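Local atomic coordinates of flagellar biosynthesis protein flhA (Bacillus subtilis, PDB entry 3MIX), a protein that takes part in the export of flagellar proteins through the flagellar type III secretion system, this chain being its cytosolic domain. Residues A[200-205]-A[239-244]; A[211-216]-A[245-250]. All blocks are in the same frame, centred on the assembly; numbering follows the deposited sequence.

How the contacts relate
Coming from the N terminus, the chain runs through helix 192-205 and, after one residue, into helix 207-213, then turns by way of T214 and P215 into helix 220-232 before it reaches helix 240-250. Contact 1 closes the longer loop, bringing 200-205 against 239-244, the N-terminal half of helix 240-250 with N239 at its N-cap. Contact 2 brings 211-216 against 245-250, its second half. The segments alternate along the chain, so the two loops cross and neither nests in the other. Their centres lie about 11 Å apart, and V213 CG2 packs 3.4 Å from F244 O where they meet. Helix 240-250 is thus held along its length by two successive helices.

Contact 1 (A[200-205]-A[239-244]); sequences DHLKES and NLVTIF
L202 of helix 192-205 packs on L240, V241 and F244 of helix 240-250, and no hydrogen bond crosses between the segments. With CG anti to the backbone N (chi1 -177°), the isobutyl end of L202 reaches across to helix 240-250, where the two methyl groups divide the work. CD1 lies against CG2 of V241, 4.0 Å away, the two side chains crossing at about a right angle. CD2 also approaches L240, 4.0 Å from its O and 4.3 Å from its CB.

The aromatic part is a CH-pi contact. CD2 of L202 sits over one face of the F244 ring, 3.5 Å from the centroid and displaced toward the rim near F244 CG, with the contact direction 21° off the ring normal. A branched leucine suits this place because it serves valine and phenylalanine at once, while the flat ring accepts a methyl at close range. L209 and V213 of helix 207-213 and I199 of helix 192-205 also touch F244.

The short helical segments cross at -92°, their axes 11.2 Å apart, an arrangement characteristic of a nearly orthogonal helix pair in an all-helical region of the FlhA cytosolic domain.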
# COMPACT_ATOMS: atom_id res chain seq x y z
N ASP A 200 10.95 10.10 15.07
CA ASP A 200 12.13 10.16 15.94
C ASP A 200 13.42 10.17 15.11
O ASP A 200 14.34 10.88 15.44
CB ASP A 200 12.18 8.98 16.94
CG ASP A 200 11.07 9.04 17.99
OD1 ASP A 200 10.45 10.10 18.21
OD2 ASP A 200 10.82 7.99 18.62
N HIS A 201 13.46 9.37 14.05
CA HIS A 201 14.58 9.33 13.11
C HIS A 201 14.77 10.70 12.44
O HIS A 201 15.88 11.21 12.37
CB HIS A 201 14.33 8.22 12.06
CG HIS A 201 15.47 7.98 11.12
ND1 HIS A 201 16.71 7.54 11.53
CD2 HIS A 201 15.54 8.11 9.77
CE1 HIS A 201 17.50 7.41 10.48
NE2 HIS A 201 16.82 7.74 9.40
N LEU A 202 13.67 11.31 12.02
CA LEU A 202 13.69 12.64 11.41
C LEU A 202 14.17 13.69 12.41
O LEU A 202 14.88 14.64 12.06
CB LEU A 202 12.31 13.01 10.84
CG LEU A 202 12.22 14.35 10.12
CD1 LEU A 202 13.21 14.43 8.95
CD2 LEU A 202 10.78 14.57 9.61
N LYS A 203 13.79 13.48 13.65
CA LYS A 203 14.10 14.42 14.73
C LYS A 203 15.62 14.54 14.96
O LYS A 203 16.09 15.60 15.32
CB LYS A 203 13.40 13.96 16.01
CG LYS A 203 13.12 15.06 17.01
CD LYS A 203 12.53 14.47 18.30
CE LYS A 203 11.01 14.33 18.21
NZ LYS A 203 10.39 14.12 19.56
N GLU A 204 16.36 13.46 14.73
CA GLU A 204 17.83 13.46 14.91
C GLU A 204 18.54 14.51 14.05
O GLU A 204 19.51 15.11 14.48
CB GLU A 204 18.44 12.06 14.67
CG GLU A 204 18.00 11.00 15.70
CD GLU A 204 18.45 9.58 15.34
OE1 GLU A 204 19.44 9.41 14.57
OE2 GLU A 204 17.82 8.62 15.85
N SER A 205 18.03 14.72 12.83
CA SER A 205 18.64 15.67 11.90
C SER A 205 17.81 16.94 11.71
O SER A 205 18.36 18.03 11.42
CB SER A 205 19.02 14.97 10.56
OG SER A 205 18.24 13.75 10.33
N ASN A 239 11.01 10.31 1.46
CA ASN A 239 11.36 11.71 1.50
C ASN A 239 10.60 12.38 2.66
O ASN A 239 9.64 13.15 2.46
CB ASN A 239 11.04 12.38 0.16
CG ASN A 239 11.73 13.76 0.02
OD1 ASN A 239 11.82 14.31 -1.09
ND2 ASN A 239 12.22 14.30 1.14
N LEU A 240 11.07 12.08 3.86
CA LEU A 240 10.43 12.54 5.07
C LEU A 240 10.58 14.05 5.24
O LEU A 240 9.67 14.70 5.80
CB LEU A 240 11.02 11.82 6.30
CG LEU A 240 10.70 10.34 6.47
CD1 LEU A 240 11.56 9.74 7.62
CD2 LEU A 240 9.19 10.13 6.70
N VAL A 241 11.71 14.59 4.77
CA VAL A 241 11.96 16.02 4.85
C VAL A 241 10.89 16.82 4.11
O VAL A 241 10.26 17.71 4.68
CB VAL A 241 13.41 16.38 4.38
CG1 VAL A 241 13.64 17.90 4.35
CG2 VAL A 241 14.42 15.70 5.35
N THR A 242 10.69 16.48 2.84
CA THR A 242 9.72 17.17 2.02
C THR A 242 8.31 16.97 2.57
O THR A 242 7.57 17.93 2.66
CB THR A 242 9.83 16.77 0.54
OG1 THR A 242 11.14 17.12 0.05
CG2 THR A 242 8.73 17.48 -0.33
N ILE A 243 7.97 15.73 2.96
CA ILE A 243 6.68 15.45 3.61
C ILE A 243 6.43 16.38 4.81
O ILE A 243 5.40 17.06 4.85
CB ILE A 243 6.48 13.94 3.99
CG1 ILE A 243 6.40 13.07 2.72
CG2 ILE A 243 5.24 13.72 4.91
CD1 ILE A 243 6.66 11.55 2.99
N PHE A 244 7.38 16.44 5.73
CA PHE A 244 7.25 17.27 6.92
C PHE A 244 7.30 18.80 6.67
O PHE A 244 6.60 19.55 7.37
CB PHE A 244 8.25 16.85 8.01
CG PHE A 244 7.73 15.71 8.88
CD1 PHE A 244 7.57 14.43 8.36
CD2 PHE A 244 7.37 15.95 10.21
CE1 PHE A 244 7.09 13.41 9.15
CE2 PHE A 244 6.89 14.92 11.00
CZ PHE A 244 6.74 13.66 10.48

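Contact 2 (A[211-216]-A[245-250])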
# COMPACT_ATOMS: atom_id res chain seq x y z
N GLU A 211 9.42 19.74 15.41
CA GLU A 211 8.78 20.43 16.52
C GLU A 211 7.76 21.41 16.01
O GLU A 211 6.78 21.70 16.69
CB GLU A 211 9.83 21.18 17.33
CG GLU A 211 9.65 21.06 18.83
CD GLU A 211 8.56 21.96 19.39
OE1 GLU A 211 8.37 23.08 18.87
OE2 GLU A 211 7.89 21.53 20.36
N GLU A 212 7.97 21.92 14.80
CA GLU A 212 7.02 22.83 14.17
C GLU A 212 5.76 22.06 13.77
O GLU A 212 4.68 22.64 13.68
CB GLU A 212 7.63 23.46 12.91
CG GLU A 212 7.02 24.82 12.56
CD GLU A 212 7.45 25.33 11.18
OE1 GLU A 212 8.45 24.81 10.64
OE2 GLU A 212 6.77 26.24 10.65
N VAL A 213 5.92 20.77 13.49
CA VAL A 213 4.82 19.99 12.96
C VAL A 213 3.99 19.33 14.06
O VAL A 213 2.77 19.30 13.97
CB VAL A 213 5.34 18.95 11.93
CG1 VAL A 213 4.22 17.94 11.50
CG2 VAL A 213 5.96 19.66 10.71
N THR A 214 4.65 18.81 15.09
CA THR A 214 4.04 17.82 15.98
C THR A 214 4.58 17.99 17.40
O THR A 214 5.73 18.41 17.55
CB THR A 214 4.25 16.36 15.42
OG1 THR A 214 3.42 15.42 16.13
CG2 THR A 214 5.73 15.92 15.47
N PRO A 215 3.73 17.78 18.44
CA PRO A 215 2.32 17.39 18.42
C PRO A 215 1.34 18.55 18.13
O PRO A 215 0.15 18.31 18.06
CB PRO A 215 2.09 16.82 19.82
CG PRO A 215 3.15 17.47 20.69
CD PRO A 215 4.17 18.15 19.80
N ASN A 216 1.83 19.76 17.92
CA ASN A 216 0.96 20.87 17.50
C ASN A 216 1.56 21.58 16.29
O ASN A 216 2.67 22.07 16.38
CB ASN A 216 0.74 21.87 18.65
CG ASN A 216 -0.21 23.00 18.26
OD1 ASN A 216 -1.39 22.99 18.63
ND2 ASN A 216 0.29 23.97 17.50
N GLU A 245 8.06 19.24 5.67
CA GLU A 245 8.08 20.67 5.29
C GLU A 245 6.68 21.06 4.77
O GLU A 245 6.16 22.14 5.08
CB GLU A 245 9.22 21.00 4.28
CG GLU A 245 10.62 20.85 4.89
CD GLU A 245 11.79 21.32 3.97
OE1 GLU A 245 11.59 21.43 2.74
OE2 GLU A 245 12.91 21.57 4.49
N THR A 246 6.07 20.16 4.02
CA THR A 246 4.70 20.39 3.52
C THR A 246 3.70 20.40 4.68
O THR A 246 2.84 21.29 4.77
CB THR A 246 4.27 19.30 2.47
OG1 THR A 246 5.33 19.10 1.52
CG2 THR A 246 3.03 19.75 1.74
N LEU A 247 3.85 19.45 5.59
CA LEU A 247 3.00 19.43 6.78
C LEU A 247 3.19 20.69 7.62
O LEU A 247 2.20 21.18 8.18
CB LEU A 247 3.22 18.17 7.63
CG LEU A 247 2.87 16.84 6.94
CD1 LEU A 247 3.15 15.64 7.89
CD2 LEU A 247 1.41 16.80 6.38
N ALA A 248 4.43 21.18 7.75
CA ALA A 248 4.69 22.39 8.52
C ALA A 248 3.99 23.59 7.87
O ALA A 248 3.39 24.38 8.57
CB ALA A 248 6.20 22.67 8.65
N ASP A 249 4.03 23.66 6.55
CA ASP A 249 3.52 24.77 5.78
C ASP A 249 2.00 24.83 5.76
O ASP A 249 1.42 25.90 5.58
CB ASP A 249 4.02 24.66 4.34
CG ASP A 249 4.42 25.97 3.75
OD1 ASP A 249 5.20 26.70 4.40
OD2 ASP A 249 3.97 26.28 2.62
N TYR A 250 1.36 23.68 5.94
CA TYR A 250 -0.10 23.61 5.84
C TYR A 250 -0.81 23.23 7.15
O TYR A 250 -1.97 23.56 7.33
CB TYR A 250 -0.53 22.68 4.70
CG TYR A 250 -0.33 23.26 3.31
CD1 TYR A 250 -1.28 24.12 2.74
CD2 TYR A 250 0.81 22.93 2.55
CE1 TYR A 250 -1.12 24.65 1.45
CE2 TYR A 250 0.99 23.45 1.26
CZ TYR A 250 0.02 24.30 0.72
OH TYR A 250 0.18 24.79 -0.54
O HOH W 1 3.02 23.99 11.61
O HOH W 2 4.09 26.57 11.12
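V213 and A248 bring the two backbones to their nearest point, their CA atoms only 5.0 Å apart. Segment 211-216 takes in the C-terminal part of helix 207-213 and runs on into a loop, with a cis peptide bond before P215; 245-250 is helical throughout. This is helix-helix packing at a helix end, within the helical region of the FlhA cytosolic domain that also holds helices 192-205 and 220-232. No direct hydrogen bond crosses it.

A248 suits the close approach, since its methyl is the smallest side chain that still gives an apolar surface. V213 meets it with CG2, 3.7 Å from A248 CB, and sends CG1 to CB of L247. Because CG1 is anti to the backbone N (chi1 171°) and CG2 anti to the carbonyl carbon, the two branches fork over neighbouring residues of helix 240-250. Beta-branched valine thereby covers both positions without a long chain. L218 of the following loop touches V213 and L247, and I223 of helix 220-232 also packs on V213.

At the exposed margin, the extended side chain of E212 brings its carboxylate end over the same methyl, with OE1 3.7 Å from A248 CB. Glutamate suits an exposed place such as this, where OE2 can also reach water.

Water joins the segments where their own polar groups do not meet, although each of the two molecules has more acceptors in reach than it has protons. One is within hydrogen-bonding distance of two carbonyl oxygens, 3.0 Å from E212 O and 3.1 Å from A248 O. The second stands 2.7 Å from OE2 of E212 and, at a weak 3.4 Å, from A248 O.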